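Local coordinates for protection of telomeres protein poz1 (Schizosaccharomyces pombe, PDB 5WE0) that binds telomeric DNA and negatively regulates telomerase and telomere length, at residues N2-S7 and C48-P53; N12-F17 and N35-Y40. All blocks are in the same frame, centred on the assembly; numbering follows the deposited sequence.

In the fold
The chain begins with helix 2-18, which serves both contacts. Its first turns, N2-S7, belong to contact 1. Its later turns, N12-F17, belong to contact 2. After a connection the chain returns as helix 31-43, whose segment N35-Y40 closes the shorter loop in contact 2. It then runs into a loop, where C48-P53 closes the longer one in contact 1. The two therefore nest, with contact 2 as the inner closure. Contact 2 pairs the two helices through a buried apolar interface. Contact 1 ties the helix start loosely to the zinc-binding loop before helix 54-64. Their centres lie about 12 Å apart, and R6 and S7 touch Y40 between them.

Contact 1: N2-S7 and C48-P53; sequences NEKIRS and CHEKMP. With ZN (zinc ion), chain M.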
loop_
_atom_site.group_PDB
_atom_site.type_symbol
_atom_site.label_atom_id
_atom_site.label_comp_id
_atom_site.label_asym_id
_atom_site.label_seq_id
_atom_site.Cartn_x
_atom_site.Cartn_y
_atom_site.Cartn_z
ATOM N N ASN A 2 24.626 13.032 15.660
ATOM C CA ASN A 2 23.795 14.198 15.390
ATOM C C ASN A 2 23.000 14.031 14.104
ATOM O O ASN A 2 21.871 14.533 14.018
ATOM C CB ASN A 2 24.641 15.473 15.355
ATOM C CG ASN A 2 25.108 15.908 16.743
ATOM O OD1 ASN A 2 24.379 15.765 17.730
ATOM N ND2 ASN A 2 26.320 16.457 16.818
ATOM N N GLU A 3 23.545 13.322 13.105
ATOM C CA GLU A 3 22.758 13.035 11.904
ATOM C C GLU A 3 21.493 12.262 12.250
ATOM O O GLU A 3 20.419 12.528 11.686
ATOM C CB GLU A 3 23.585 12.263 10.873
ATOM C CG GLU A 3 22.722 11.657 9.758
ATOM C CD GLU A 3 23.530 10.896 8.716
ATOM O OE1 GLU A 3 23.589 11.357 7.547
ATOM O OE2 GLU A 3 24.092 9.829 9.068
ATOM N N LYS A 4 21.593 11.318 13.196
ATOM C CA LYS A 4 20.405 10.595 13.642
ATOM C C LYS A 4 19.409 11.521 14.332
ATOM O O LYS A 4 18.194 11.388 14.131
ATOM C CB LYS A 4 20.789 9.444 14.572
ATOM C CG LYS A 4 19.568 8.702 15.116
ATOM C CD LYS A 4 19.914 7.318 15.621
ATOM C CE LYS A 4 20.625 6.517 14.548
ATOM N NZ LYS A 4 20.009 6.693 13.193
ATOM N N ILE A 5 19.895 12.465 15.143
ATOM C CA ILE A 5 18.983 13.410 15.781
ATOM C C ILE A 5 18.320 14.294 14.730
ATOM O O ILE A 5 17.119 14.582 14.809
ATOM C CB ILE A 5 19.731 14.238 16.843
ATOM C CG1 ILE A 5 20.096 13.357 18.037
ATOM C CG2 ILE A 5 18.859 15.366 17.366
ATOM C CD1 ILE A 5 21.274 13.880 18.822
ATOM N N ARG A 6 19.076 14.715 13.708
ATOM C CA ARG A 6 18.476 15.496 12.626
ATOM C C ARG A 6 17.435 14.684 11.860
ATOM O O ARG A 6 16.338 15.183 11.570
ATOM C CB ARG A 6 19.560 16.018 11.680
ATOM C CG ARG A 6 20.436 17.091 12.322
ATOM C CD ARG A 6 21.355 17.761 11.344
ATOM N NE ARG A 6 22.288 16.821 10.748
ATOM C CZ ARG A 6 23.550 16.675 11.134
ATOM N NH1 ARG A 6 24.033 17.408 12.125
ATOM N NH2 ARG A 6 24.333 15.794 10.527
ATOM N N SER A 7 17.746 13.423 11.554
ATOM C CA SER A 7 16.803 12.568 10.830
ATOM C C SER A 7 15.514 12.358 11.617
ATOM O O SER A 7 14.411 12.441 11.053
ATOM C CB SER A 7 17.470 11.236 10.491
ATOM O OG SER A 7 18.568 11.446 9.608
ATOM N N CYS A 48 19.642 4.059 7.127
ATOM C CA CYS A 48 19.605 2.969 6.156
ATOM C C CYS A 48 19.001 1.696 6.738
ATOM O O CYS A 48 18.306 0.965 6.028
ATOM C CB CYS A 48 21.015 2.703 5.623
ATOM S SG CYS A 48 21.552 3.995 4.473
ATOM N N HIS A 49 19.216 1.429 8.026
ATOM C CA HIS A 49 18.687 0.223 8.660
ATOM C C HIS A 49 17.743 0.547 9.803
ATOM O O HIS A 49 17.446 -0.324 10.629
ATOM C CB HIS A 49 19.829 -0.674 9.135
ATOM C CG HIS A 49 20.701 -1.125 8.013
ATOM N ND1 HIS A 49 20.302 -2.091 7.114
ATOM C CD2 HIS A 49 21.883 -0.652 7.558
ATOM C CE1 HIS A 49 21.238 -2.248 6.197
ATOM N NE2 HIS A 49 22.211 -1.391 6.447
ATOM N N GLU A 50 17.223 1.768 9.834
ATOM C CA GLU A 50 16.200 2.095 10.803
ATOM C C GLU A 50 14.856 1.595 10.296
ATOM O O GLU A 50 14.637 1.434 9.089
ATOM C CB GLU A 50 16.154 3.602 11.042
ATOM C CG GLU A 50 17.362 4.136 11.800
ATOM C CD GLU A 50 17.451 3.581 13.217
ATOM O OE1 GLU A 50 16.429 3.629 13.948
ATOM O OE2 GLU A 50 18.552 3.120 13.600
ATOM N N LYS A 51 13.954 1.341 11.229
ATOM C CA LYS A 51 12.613 0.902 10.881
ATOM C C LYS A 51 11.795 2.086 10.370
ATOM O O LYS A 51 11.844 3.192 10.925
ATOM C CB LYS A 51 11.934 0.259 12.101
ATOM C CG LYS A 51 10.553 -0.333 11.830
ATOM C CD LYS A 51 9.834 -0.770 13.118
ATOM C CE LYS A 51 8.580 0.093 13.371
ATOM N NZ LYS A 51 7.427 -0.242 12.460
ATOM N N MET A 52 11.056 1.853 9.304
ATOM C CA MET A 52 10.147 2.858 8.782
ATOM C C MET A 52 8.980 3.026 9.752
ATOM O O MET A 52 8.302 2.037 10.059
ATOM C CB MET A 52 9.647 2.431 7.396
ATOM C CG MET A 52 8.650 3.359 6.758
ATOM S SD MET A 52 9.370 4.915 6.169
ATOM C CE MET A 52 10.604 4.328 5.003
ATOM N N PRO A 53 8.727 4.228 10.278
ATOM C CA PRO A 53 7.546 4.424 11.135
ATOM C C PRO A 53 6.267 4.109 10.363
ATOM O O PRO A 53 6.166 4.342 9.162
ATOM C CB PRO A 53 7.615 5.916 11.509
ATOM C CG PRO A 53 9.024 6.338 11.244
ATOM C CD PRO A 53 9.517 5.464 10.115
HETATM ZN ZN ZN M . 23.417 -0.753 4.865
#
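K4 and E50 make the direct link between the first turns of helix 2-18 and the loop before helix 54-64. It is an ionic contact at the surface. K4 NZ lies 3.9 Å from E50 OE2, a long salt bridge. The two side chains come from opposite directions. K4 starts with CG anti to the backbone N (chi1 177°), then bends at chi3 and chi4, and this brings its amine to the loop. E50 CB points toward the helix, and its CG comes as near the amine as OE2 does; the bend at chi2 turns the carboxylate beyond it. The backbones stay well apart, with K4 CA and E50 CA 9.9 Å from each other. Only 64 Å² is buried between the segments.

Hydrogen bonds act around this pair. K4 NZ donates its stronger bond to S46 O, just before the loop segment. In the helix, S7 OG donates to E3 O at 3.0 Å, from above the carbonyl plane. S7 N reaches the same oxygen from the opposite face, so two donors grip E3 O. S7 OG also bonds to S44 OG. On the loop, K51 NZ makes a salt bridge to E109 of helix 93-115.

Metal binding is the third kind of interaction. H49 NE2 binds the zinc ion at 2.1 Å. The other three ligand atoms come from elsewhere in the structure, and the chain of another protein shares the site. That chain also packs on C48, E50, M52 and P53. P53 is the N-cap residue of helix 54-64.

The chemistry implies a loose electrostatic link between helix and loop. The S46 carbonyl probably does more than the E50 carboxylate to place the K4 amine, while the zinc ion joins this loop to a partner protein.

Contact 2: N12-F17 and N35-Y40; sequences NTLETF and NACLRY
L14 and C37 mark the nearest approach of the two backbones, with L14 CA 7.1 Å from C37 CA. The segments belong to helix 2-18 and helix 31-43, which form a roughly antiparallel helical hairpin at the N-terminal end of the chain. The segment axes approach to 10.3 Å, and their N-to-C directions differ by 141°. About 167 Å² is buried between them.

The side-chain contact is apolar, and L14 is at its middle. Its CG lies 3.7 Å from C37 CB, and its CD2 rests on the same atom. Its other methyl, CD1, meets L38 CD2 at 3.7 Å. The L14 and L38 side chains cross at about a right angle. L38 leaves its helix beside the interface rather than into it, but its end turns back far enough to reach L14. M56 of helix 54-64 packs on both leucines, so a third helix joins the hairpin here. L14 also touches L41, and C37 packs on V10. Cutting L14 back to an alanine removes CG and both methyls, which would probably leave a gap beside C37 CB and take from L38 CD2 its partner across the hairpin.

T13 adds a smaller contact at the margin. With OG1 beside the backbone N (chi1 -67°), the methyl CG2 is left on the side facing the cysteine sulfur. The hydroxyl is used within its own helix, in a weak bond from T13 OG1 to S9 O. T13 CG2 stands 4.1 Å from C37 SG.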
loop_
_atom_site.group_PDB
_atom_site.type_symbol
_atom_site.label_atom_id
_atom_site.label_comp_id
_atom_site.label_asym_id
_atom_site.label_seq_id
_atom_site.Cartn_x
_atom_site.Cartn_y
_atom_site.Cartn_z
ATOM N N ASN A 12 9.701 13.812 12.544
ATOM C CA ASN A 12 8.661 14.528 13.284
ATOM C C ASN A 12 8.005 15.603 12.440
ATOM O O ASN A 12 6.789 15.815 12.527
ATOM C CB ASN A 12 9.241 15.139 14.564
ATOM C CG ASN A 12 9.723 14.086 15.526
ATOM O OD1 ASN A 12 10.850 14.139 16.021
ATOM N ND2 ASN A 12 8.873 13.095 15.777
ATOM N N THR A 13 8.783 16.298 11.616
ATOM C CA THR A 13 8.177 17.256 10.695
ATOM C C THR A 13 7.259 16.570 9.686
ATOM O O THR A 13 6.164 17.080 9.387
ATOM C CB THR A 13 9.266 18.071 9.990
ATOM O OG1 THR A 13 9.919 18.911 10.959
ATOM C CG2 THR A 13 8.677 18.920 8.845
ATOM N N LEU A 14 7.694 15.440 9.113
ATOM C CA LEU A 14 6.831 14.749 8.147
ATOM C C LEU A 14 5.513 14.317 8.784
ATOM O O LEU A 14 4.456 14.366 8.136
ATOM C CB LEU A 14 7.558 13.554 7.529
ATOM C CG LEU A 14 8.408 13.874 6.289
ATOM C CD1 LEU A 14 9.012 12.594 5.719
ATOM C CD2 LEU A 14 7.610 14.622 5.217
ATOM N N GLU A 15 5.559 13.908 10.068
ATOM C CA GLU A 15 4.350 13.513 10.785
ATOM C C GLU A 15 3.277 14.582 10.713
ATOM O O GLU A 15 2.097 14.278 10.481
ATOM C CB GLU A 15 4.663 13.274 12.257
ATOM C CG GLU A 15 5.319 11.980 12.593
ATOM C CD GLU A 15 5.010 11.546 14.023
ATOM O OE1 GLU A 15 3.934 11.935 14.540
ATOM O OE2 GLU A 15 5.829 10.812 14.619
ATOM N N THR A 16 3.665 15.845 10.914
ATOM C CA THR A 16 2.684 16.923 10.882
ATOM C C THR A 16 2.176 17.185 9.481
ATOM O O THR A 16 1.149 17.856 9.324
ATOM C CB THR A 16 3.256 18.210 11.500
ATOM O OG1 THR A 16 3.996 18.947 10.513
ATOM C CG2 THR A 16 4.144 17.892 12.720
ATOM N N PHE A 17 2.892 16.733 8.452
ATOM C CA PHE A 17 2.340 16.844 7.111
ATOM C C PHE A 17 1.576 15.585 6.711
ATOM O O PHE A 17 0.610 15.664 5.939
ATOM C CB PHE A 17 3.449 17.112 6.072
ATOM C CG PHE A 17 3.969 18.532 6.075
ATOM C CD1 PHE A 17 4.996 18.905 6.925
ATOM C CD2 PHE A 17 3.403 19.495 5.258
ATOM C CE1 PHE A 17 5.476 20.216 6.947
ATOM C CE2 PHE A 17 3.872 20.813 5.280
ATOM C CZ PHE A 17 4.913 21.166 6.125
ATOM N N ASN A 35 9.169 16.796 -0.190
ATOM C CA ASN A 35 10.210 16.181 -1.018
ATOM C C ASN A 35 11.604 16.352 -0.418
ATOM O O ASN A 35 12.412 15.412 -0.415
ATOM C CB ASN A 35 10.165 16.762 -2.433
ATOM C CG ASN A 35 9.050 16.144 -3.276
ATOM O OD1 ASN A 35 8.929 14.925 -3.365
ATOM N ND2 ASN A 35 8.259 16.987 -3.921
ATOM N N ALA A 36 11.920 17.564 0.057
ATOM C CA ALA A 36 13.209 17.798 0.699
ATOM C C ALA A 36 13.383 16.916 1.934
ATOM O O ALA A 36 14.489 16.439 2.208
ATOM C CB ALA A 36 13.353 19.282 1.055
ATOM N N CYS A 37 12.311 16.724 2.716
ATOM C CA CYS A 37 12.373 15.823 3.874
ATOM C C CYS A 37 12.614 14.376 3.454
ATOM O O CYS A 37 13.479 13.694 4.016
ATOM C CB CYS A 37 11.085 15.916 4.692
ATOM S SG CYS A 37 10.870 17.450 5.644
ATOM N N LEU A 38 11.827 13.878 2.487
ATOM C CA LEU A 38 11.996 12.497 2.028
ATOM C C LEU A 38 13.397 12.275 1.485
ATOM O O LEU A 38 14.031 11.251 1.764
ATOM C CB LEU A 38 10.969 12.154 0.944
ATOM C CG LEU A 38 9.533 12.057 1.412
ATOM C CD1 LEU A 38 8.710 11.790 0.219
ATOM C CD2 LEU A 38 9.422 10.928 2.422
ATOM N N ARG A 39 13.892 13.225 0.685
ATOM C CA ARG A 39 15.226 13.069 0.128
ATOM C C ARG A 39 16.279 13.069 1.221
ATOM O O ARG A 39 17.219 12.264 1.183
ATOM C CB ARG A 39 15.521 14.154 -0.904
ATOM C CG ARG A 39 16.652 13.723 -1.841
ATOM C CD ARG A 39 17.168 14.841 -2.746
ATOM N NE ARG A 39 18.073 14.318 -3.781
ATOM C CZ ARG A 39 19.356 13.997 -3.572
ATOM N NH1 ARG A 39 19.898 14.115 -2.357
ATOM N NH2 ARG A 39 20.100 13.530 -4.573
ATOM N N TYR A 40 16.143 13.952 2.215
ATOM C CA TYR A 40 17.121 13.955 3.299
ATOM C C TYR A 40 17.161 12.603 4.002
ATOM O O TYR A 40 18.243 12.057 4.263
ATOM C CB TYR A 40 16.837 15.067 4.315
ATOM C CG TYR A 40 17.979 15.182 5.316
ATOM C CD1 TYR A 40 19.130 15.904 4.997
ATOM C CD2 TYR A 40 17.939 14.512 6.538
ATOM C CE1 TYR A 40 20.184 15.996 5.880
ATOM C CE2 TYR A 40 18.998 14.596 7.435
ATOM C CZ TYR A 40 20.112 15.343 7.094
ATOM O OH TYR A 40 21.178 15.440 7.955
#